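Local coordinates for protein nucleoside diphosphate kinase (Pyrobaculum aerophilum, PDB 1XQI) that probably transfers the gamma phosphate of ATP to nucleoside diphosphates by a ping-pong mechanism through a phosphorylated active-site intermediate, at residues 53-59 / 112-117; 58-62 / 182-187. The protein carries 6 engineered substitutions. All blocks are in the same frame, centred on the assembly; numbering follows the deposited sequence.

Overall arrangement
Contacts 1 and 2 both use helix 56-62, contact 1 together with the loop that leads into it; they share Glu58 and Ile59, and their centres are 11 Å apart. Ala54 CB and Trp187 CH2, 4.0 Å from each other, join them. Each is partly buried, yet their chemistry differs. In contact 1 (53-59 with 112-117), a loop with the first turn of its helix meets the loop before strand 117-123, largely through backbone carbonyls, a lysine, a threonine and a water, and the lysine edge is exposed. Contact 2 (58-62 with 182-187) is helix against helix, carried by Phe62, Phe186 and Trp187, with arginines and Glu58 at its margins and the buried Glu183 against the Phe62 ring. Both come close to the predicted phosphohistidine, His172.

Contact 1: 53-59 / 112-117; sequences KASPEEI and MTSGPN. Engineered in segment 112-117: Asn117 (natural residue Ile).
Water 1 is gripped from both segments: it accepts from Ala54 N at 2.6 Å and can donate to Gly115 O, 2.7 Å away, or to Met112 O, linking the two loops. Two direct bonds flank it. Lys53 NZ donates to Thr113 O at 3.0 Å, standing above the carbonyl plane; the lysine chain, bent at chi2 (60°) and chi4 (42°), folds back over the loop and lays CE 3.6 Å from Gly115 CA. Gly115, fully extended with phi and psi near 180°, has no CB to collide with the following proline ring. Thr113 OG1 returns a bond to Ala54 O at 3.2 Å, also from above the plane, while Pro56 CD rests against the same hydroxyl. Deeper in, Ile59 crosses Met112, a selenomethionine, at about a right angle, Ile59 CG1 lying 3.9 Å from Met112 CB; branched and flexible apolar chains suit this buried spot beside Lys23. Ser55 N-caps helix 56-62, and its N donates to Glu58 OE1 at 2.9 Å. The engineered Asn117 begins strand 117-123 and pairs through its backbone with Val52. The whole joins the ends of two adjacent antiparallel strands in the ferredoxin-like alpha/beta sandwich of NDP kinases.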
loop_
_atom_site.group_PDB
_atom_site.type_symbol
_atom_site.label_atom_id
_atom_site.label_comp_id
_atom_site.label_asym_id
_atom_site.label_seq_id
_atom_site.Cartn_x
_atom_site.Cartn_y
_atom_site.Cartn_z
ATOM N N LYS A 53 -12.086 -1.266 -1.283
ATOM C CA LYS A 53 -13.261 -1.988 -1.777
ATOM C C LYS A 53 -14.161 -1.049 -2.592
ATOM O O LYS A 53 -14.883 -0.241 -2.033
ATOM C CB LYS A 53 -14.035 -2.552 -0.581
ATOM C CG LYS A 53 -14.939 -3.722 -0.927
ATOM C CD LYS A 53 -14.147 -4.917 -1.509
ATOM C CE LYS A 53 -15.100 -5.832 -2.239
ATOM N NZ LYS A 53 -16.056 -4.977 -3.038
ATOM N N ALA A 54 -14.094 -1.140 -3.912
ATOM C CA ALA A 54 -14.844 -0.231 -4.779
ATOM C C ALA A 54 -16.287 -0.672 -4.993
ATOM O O ALA A 54 -16.578 -1.858 -5.075
ATOM C CB ALA A 54 -14.141 -0.115 -6.094
ATOM N N SER A 55 -17.197 0.282 -5.079
ATOM C CA SER A 55 -18.592 -0.023 -5.418
ATOM C C SER A 55 -18.794 -0.151 -6.933
ATOM O O SER A 55 -18.031 0.421 -7.710
ATOM C CB SER A 55 -19.517 1.063 -4.886
ATOM O OG SER A 55 -19.014 2.343 -5.228
ATOM N N PRO A 56 -19.801 -0.940 -7.357
ATOM C CA PRO A 56 -20.199 -0.866 -8.771
ATOM C C PRO A 56 -20.260 0.523 -9.417
ATOM O O PRO A 56 -19.659 0.690 -10.474
ATOM C CB PRO A 56 -21.545 -1.610 -8.796
ATOM C CG PRO A 56 -21.331 -2.710 -7.756
ATOM C CD PRO A 56 -20.552 -2.001 -6.635
ATOM N N GLU A 57 -20.934 1.513 -8.818
ATOM C CA GLU A 57 -21.045 2.839 -9.483
ATOM C C GLU A 57 -19.697 3.485 -9.699
ATOM O O GLU A 57 -19.472 4.109 -10.732
ATOM C CB GLU A 57 -22.002 3.840 -8.809
ATOM C CG GLU A 57 -22.269 3.592 -7.331
ATOM C CD GLU A 57 -23.362 2.501 -7.058
ATOM O OE1 GLU A 57 -24.527 2.684 -7.534
ATOM O OE2 GLU A 57 -23.048 1.488 -6.345
ATOM N N GLU A 58 -18.796 3.312 -8.734
ATOM C CA GLU A 58 -17.439 3.868 -8.816
ATOM C C GLU A 58 -16.671 3.325 -10.012
ATOM O O GLU A 58 -16.030 4.075 -10.738
ATOM C CB GLU A 58 -16.661 3.574 -7.532
ATOM C CG GLU A 58 -17.116 4.343 -6.277
ATOM C CD GLU A 58 -16.191 4.079 -5.091
ATOM O OE1 GLU A 58 -16.004 2.885 -4.738
ATOM O OE2 GLU A 58 -15.650 5.056 -4.511
ATOM N N ILE A 59 -16.747 2.022 -10.233
ATOM C CA ILE A 59 -16.076 1.435 -11.362
ATOM C C ILE A 59 -16.759 1.836 -12.677
ATOM O O ILE A 59 -16.058 2.109 -13.686
ATOM C CB ILE A 59 -15.866 -0.073 -11.184
ATOM C CG1 ILE A 59 -15.039 -0.359 -9.905
ATOM C CG2 ILE A 59 -15.162 -0.654 -12.379
ATOM C CD1 ILE A 59 -13.707 0.446 -9.762
HETATM N N MSE A 112 -13.821 -6.054 -10.896
HETATM C CA MSE A 112 -13.050 -5.029 -10.132
HETATM C C MSE A 112 -13.757 -4.805 -8.832
HETATM O O MSE A 112 -13.260 -4.112 -7.956
HETATM C CB MSE A 112 -13.075 -3.651 -10.747
HETATM C CG MSE A 112 -12.556 -3.611 -12.158
HETATM SE SE MSE A 112 -10.793 -3.933 -12.193
HETATM C CE MSE A 112 -10.348 -2.180 -12.023
ATOM N N THR A 113 -14.929 -5.414 -8.720
ATOM C CA THR A 113 -15.825 -5.154 -7.612
ATOM C C THR A 113 -15.839 -6.395 -6.741
ATOM O O THR A 113 -16.402 -6.409 -5.678
ATOM C CB THR A 113 -17.213 -4.760 -8.158
ATOM O OG1 THR A 113 -17.697 -3.644 -7.432
ATOM C CG2 THR A 113 -18.194 -5.877 -8.129
ATOM N N SER A 114 -15.167 -7.439 -7.206
ATOM C CA SER A 114 -15.251 -8.748 -6.561
ATOM C C SER A 114 -14.353 -8.903 -5.312
ATOM O O SER A 114 -14.392 -9.922 -4.650
ATOM C CB SER A 114 -14.914 -9.844 -7.588
ATOM O OG SER A 114 -13.527 -10.146 -7.554
ATOM N N GLY A 115 -13.514 -7.918 -5.014
ATOM C CA GLY A 115 -12.676 -7.967 -3.821
ATOM C C GLY A 115 -11.862 -6.694 -3.710
ATOM O O GLY A 115 -12.015 -5.793 -4.519
ATOM N N PRO A 116 -10.997 -6.607 -2.690
ATOM C CA PRO A 116 -10.152 -5.405 -2.587
ATOM C C PRO A 116 -9.225 -5.192 -3.817
ATOM O O PRO A 116 -8.643 -6.164 -4.337
ATOM C CB PRO A 116 -9.322 -5.661 -1.309
ATOM C CG PRO A 116 -10.106 -6.740 -0.526
ATOM C CD PRO A 116 -10.755 -7.577 -1.593
ATOM N N ASN A 117 -9.146 -3.936 -4.265
ATOM C CA ASN A 117 -8.092 -3.435 -5.144
ATOM C C ASN A 117 -7.086 -2.631 -4.336
ATOM O O ASN A 117 -7.319 -2.271 -3.179
ATOM C CB ASN A 117 -8.648 -2.488 -6.208
ATOM C CG ASN A 117 -9.622 -3.152 -7.149
ATOM O OD1 ASN A 117 -10.830 -2.880 -7.112
ATOM N ND2 ASN A 117 -9.110 -4.023 -8.010
HETATM O O HOH W 1 -13.255 -3.429 -4.847
#

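Contact 2: 58-62 / 182-187; sequences EIERF and REIRFW
Phe62 is the main bump of this contact, wedged between Glu183, Phe186 and Trp187 of helix 182-187. Its CG lies anti to the backbone N (chi1 172°), which carries the ring across to the other helix. There Trp187 NE1 sits over one face, 3.3 Å from Phe62 CE2, while Glu183 CB meets the ring at its edge. Phe186 fills the hollow at the base of the wedge: Phe62 CB lies over its face, 3.9 Å from the ring centroid in a CH-pi contact, and the two ring planes stand 53° apart. The far rim of Phe186 reaches the backbone of helix 58-62 near Glu58 O, and Arg61 NH1 lies 3.7 Å from Phe186 CE1. Large flat rings suit this place because they bridge helix axes 11.3 Å apart. On the other flank, Ile59 CD1 touches the indole edge at Trp187 CZ2, 3.9 Å away. Water 2 can bridge Phe62 O, at 3.0 Å, and Glu183 OE1, at 2.7 Å. Glu183 OE2 turns to Ser174 and His172, the predicted phosphohistidine, so the wedge backs onto the probable active site. The nearly antiparallel helices, at 157°, lie beside strand 17-22, where Ile21 meets both Phe62 and Trp187, while Val109 of helix 97-112 packs on Ile59.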
loop_
_atom_site.group_PDB
_atom_site.type_symbol
_atom_site.label_atom_id
_atom_site.label_comp_id
_atom_site.label_asym_id
_atom_site.label_seq_id
_atom_site.Cartn_x
_atom_site.Cartn_y
_atom_site.Cartn_z
ATOM N N GLU A 58 -18.796 3.312 -8.734
ATOM C CA GLU A 58 -17.439 3.868 -8.816
ATOM C C GLU A 58 -16.671 3.325 -10.012
ATOM O O GLU A 58 -16.030 4.075 -10.738
ATOM C CB GLU A 58 -16.661 3.574 -7.532
ATOM C CG GLU A 58 -17.116 4.343 -6.277
ATOM C CD GLU A 58 -16.191 4.079 -5.091
ATOM O OE1 GLU A 58 -16.004 2.885 -4.738
ATOM O OE2 GLU A 58 -15.650 5.056 -4.511
ATOM N N ILE A 59 -16.747 2.022 -10.233
ATOM C CA ILE A 59 -16.076 1.435 -11.362
ATOM C C ILE A 59 -16.759 1.836 -12.677
ATOM O O ILE A 59 -16.058 2.109 -13.686
ATOM C CB ILE A 59 -15.866 -0.073 -11.184
ATOM C CG1 ILE A 59 -15.039 -0.359 -9.905
ATOM C CG2 ILE A 59 -15.162 -0.654 -12.379
ATOM C CD1 ILE A 59 -13.707 0.446 -9.762
ATOM N N GLU A 60 -18.103 1.920 -12.649
ATOM C CA GLU A 60 -18.912 2.456 -13.774
ATOM C C GLU A 60 -18.418 3.824 -14.192
ATOM O O GLU A 60 -18.254 4.084 -15.371
ATOM C CB GLU A 60 -20.418 2.525 -13.443
ATOM C CG GLU A 60 -21.313 1.584 -14.263
ATOM C CD GLU A 60 -22.498 0.986 -13.452
ATOM O OE1 GLU A 60 -23.663 1.381 -13.687
ATOM O OE2 GLU A 60 -22.288 0.108 -12.586
ATOM N N ARG A 61 -18.138 4.693 -13.231
ATOM C CA ARG A 61 -17.647 6.035 -13.576
ATOM C C ARG A 61 -16.151 6.121 -13.820
ATOM O O ARG A 61 -15.701 7.069 -14.462
ATOM C CB ARG A 61 -18.078 7.100 -12.562
ATOM C CG ARG A 61 -19.525 7.566 -12.726
ATOM C CD ARG A 61 -19.939 8.501 -11.582
ATOM N NE ARG A 61 -20.058 7.772 -10.307
ATOM C CZ ARG A 61 -19.170 7.814 -9.301
ATOM N NH1 ARG A 61 -18.066 8.581 -9.368
ATOM N NH2 ARG A 61 -19.385 7.080 -8.206
ATOM N N PHE A 62 -15.372 5.161 -13.339
ATOM C CA PHE A 62 -13.923 5.236 -13.563
ATOM C C PHE A 62 -13.562 4.893 -15.004
ATOM O O PHE A 62 -12.663 5.502 -15.601
ATOM C CB PHE A 62 -13.182 4.310 -12.593
ATOM C CG PHE A 62 -11.705 4.175 -12.883
ATOM C CD1 PHE A 62 -11.198 3.004 -13.441
ATOM C CD2 PHE A 62 -10.826 5.225 -12.602
ATOM C CE1 PHE A 62 -9.829 2.869 -13.732
ATOM C CE2 PHE A 62 -9.471 5.088 -12.875
ATOM C CZ PHE A 62 -8.969 3.889 -13.461
ATOM N N ARG A 182 -6.738 12.221 -15.191
ATOM C CA ARG A 182 -8.140 11.953 -14.851
ATOM C C ARG A 182 -8.334 10.793 -13.853
ATOM O O ARG A 182 -9.065 10.910 -12.872
ATOM C CB ARG A 182 -8.932 11.676 -16.128
ATOM C CG ARG A 182 -10.287 12.270 -16.083
ATOM C CD ARG A 182 -11.241 11.561 -17.033
ATOM N NE ARG A 182 -11.630 10.250 -16.540
ATOM C CZ ARG A 182 -11.216 9.100 -17.047
ATOM N NH1 ARG A 182 -10.387 9.122 -18.085
ATOM N NH2 ARG A 182 -11.640 7.945 -16.520
ATOM N N GLU A 183 -7.686 9.665 -14.107
ATOM C CA GLU A 183 -7.793 8.523 -13.222
ATOM C C GLU A 183 -7.163 8.842 -11.861
ATOM O O GLU A 183 -7.694 8.371 -10.830
ATOM C CB GLU A 183 -7.186 7.284 -13.860
ATOM C CG GLU A 183 -7.763 6.978 -15.222
ATOM C CD GLU A 183 -7.139 5.741 -15.884
ATOM O OE1 GLU A 183 -7.813 5.140 -16.789
ATOM O OE2 GLU A 183 -5.982 5.382 -15.511
ATOM N N ILE A 184 -6.102 9.676 -11.849
ATOM C CA ILE A 184 -5.514 10.161 -10.591
ATOM C C ILE A 184 -6.499 10.989 -9.751
ATOM O O ILE A 184 -6.725 10.664 -8.573
ATOM C CB ILE A 184 -4.166 10.901 -10.759
ATOM C CG1 ILE A 184 -3.060 9.947 -11.184
ATOM C CG2 ILE A 184 -3.777 11.577 -9.449
ATOM C CD1 ILE A 184 -1.829 10.674 -11.747
ATOM N N ARG A 185 -7.083 12.037 -10.334
ATOM C CA ARG A 185 -8.121 12.863 -9.622
ATOM C C ARG A 185 -9.294 11.996 -9.123
ATOM O O ARG A 185 -9.761 12.133 -8.001
ATOM C CB ARG A 185 -8.653 14.057 -10.487
ATOM C CG ARG A 185 -9.842 14.894 -9.795
ATOM C CD ARG A 185 -10.984 15.400 -10.775
ATOM N NE ARG A 185 -11.105 14.479 -11.923
ATOM C CZ ARG A 185 -11.867 13.369 -11.976
ATOM N NH1 ARG A 185 -12.670 13.022 -10.951
ATOM N NH2 ARG A 185 -11.826 12.608 -13.080
ATOM N N PHE A 186 -9.737 11.085 -9.975
ATOM C CA PHE A 186 -10.853 10.195 -9.659
ATOM C C PHE A 186 -10.715 9.478 -8.324
ATOM O O PHE A 186 -11.685 9.420 -7.588
ATOM C CB PHE A 186 -11.084 9.166 -10.782
ATOM C CG PHE A 186 -12.236 8.258 -10.507
ATOM C CD1 PHE A 186 -13.527 8.618 -10.888
ATOM C CD2 PHE A 186 -12.046 7.058 -9.814
ATOM C CE1 PHE A 186 -14.610 7.792 -10.588
ATOM C CE2 PHE A 186 -13.116 6.222 -9.530
ATOM C CZ PHE A 186 -14.398 6.590 -9.914
ATOM N N TRP A 187 -9.528 8.922 -8.036
ATOM C CA TRP A 187 -9.251 8.147 -6.812
ATOM C C TRP A 187 -8.635 8.914 -5.637
ATOM O O TRP A 187 -8.725 8.439 -4.519
ATOM C CB TRP A 187 -8.306 6.994 -7.127
ATOM C CG TRP A 187 -8.886 5.885 -7.935
ATOM C CD1 TRP A 187 -8.571 5.553 -9.225
ATOM C CD2 TRP A 187 -9.866 4.944 -7.504
ATOM N NE1 TRP A 187 -9.323 4.469 -9.637
ATOM C CE2 TRP A 187 -10.113 4.063 -8.598
ATOM C CE3 TRP A 187 -10.585 4.768 -6.309
ATOM C CZ2 TRP A 187 -11.035 3.011 -8.528
ATOM C CZ3 TRP A 187 -11.509 3.720 -6.233
ATOM C CH2 TRP A 187 -11.733 2.857 -7.349
HETATM O O HOH W 2 -10.310 4.236 -16.878
#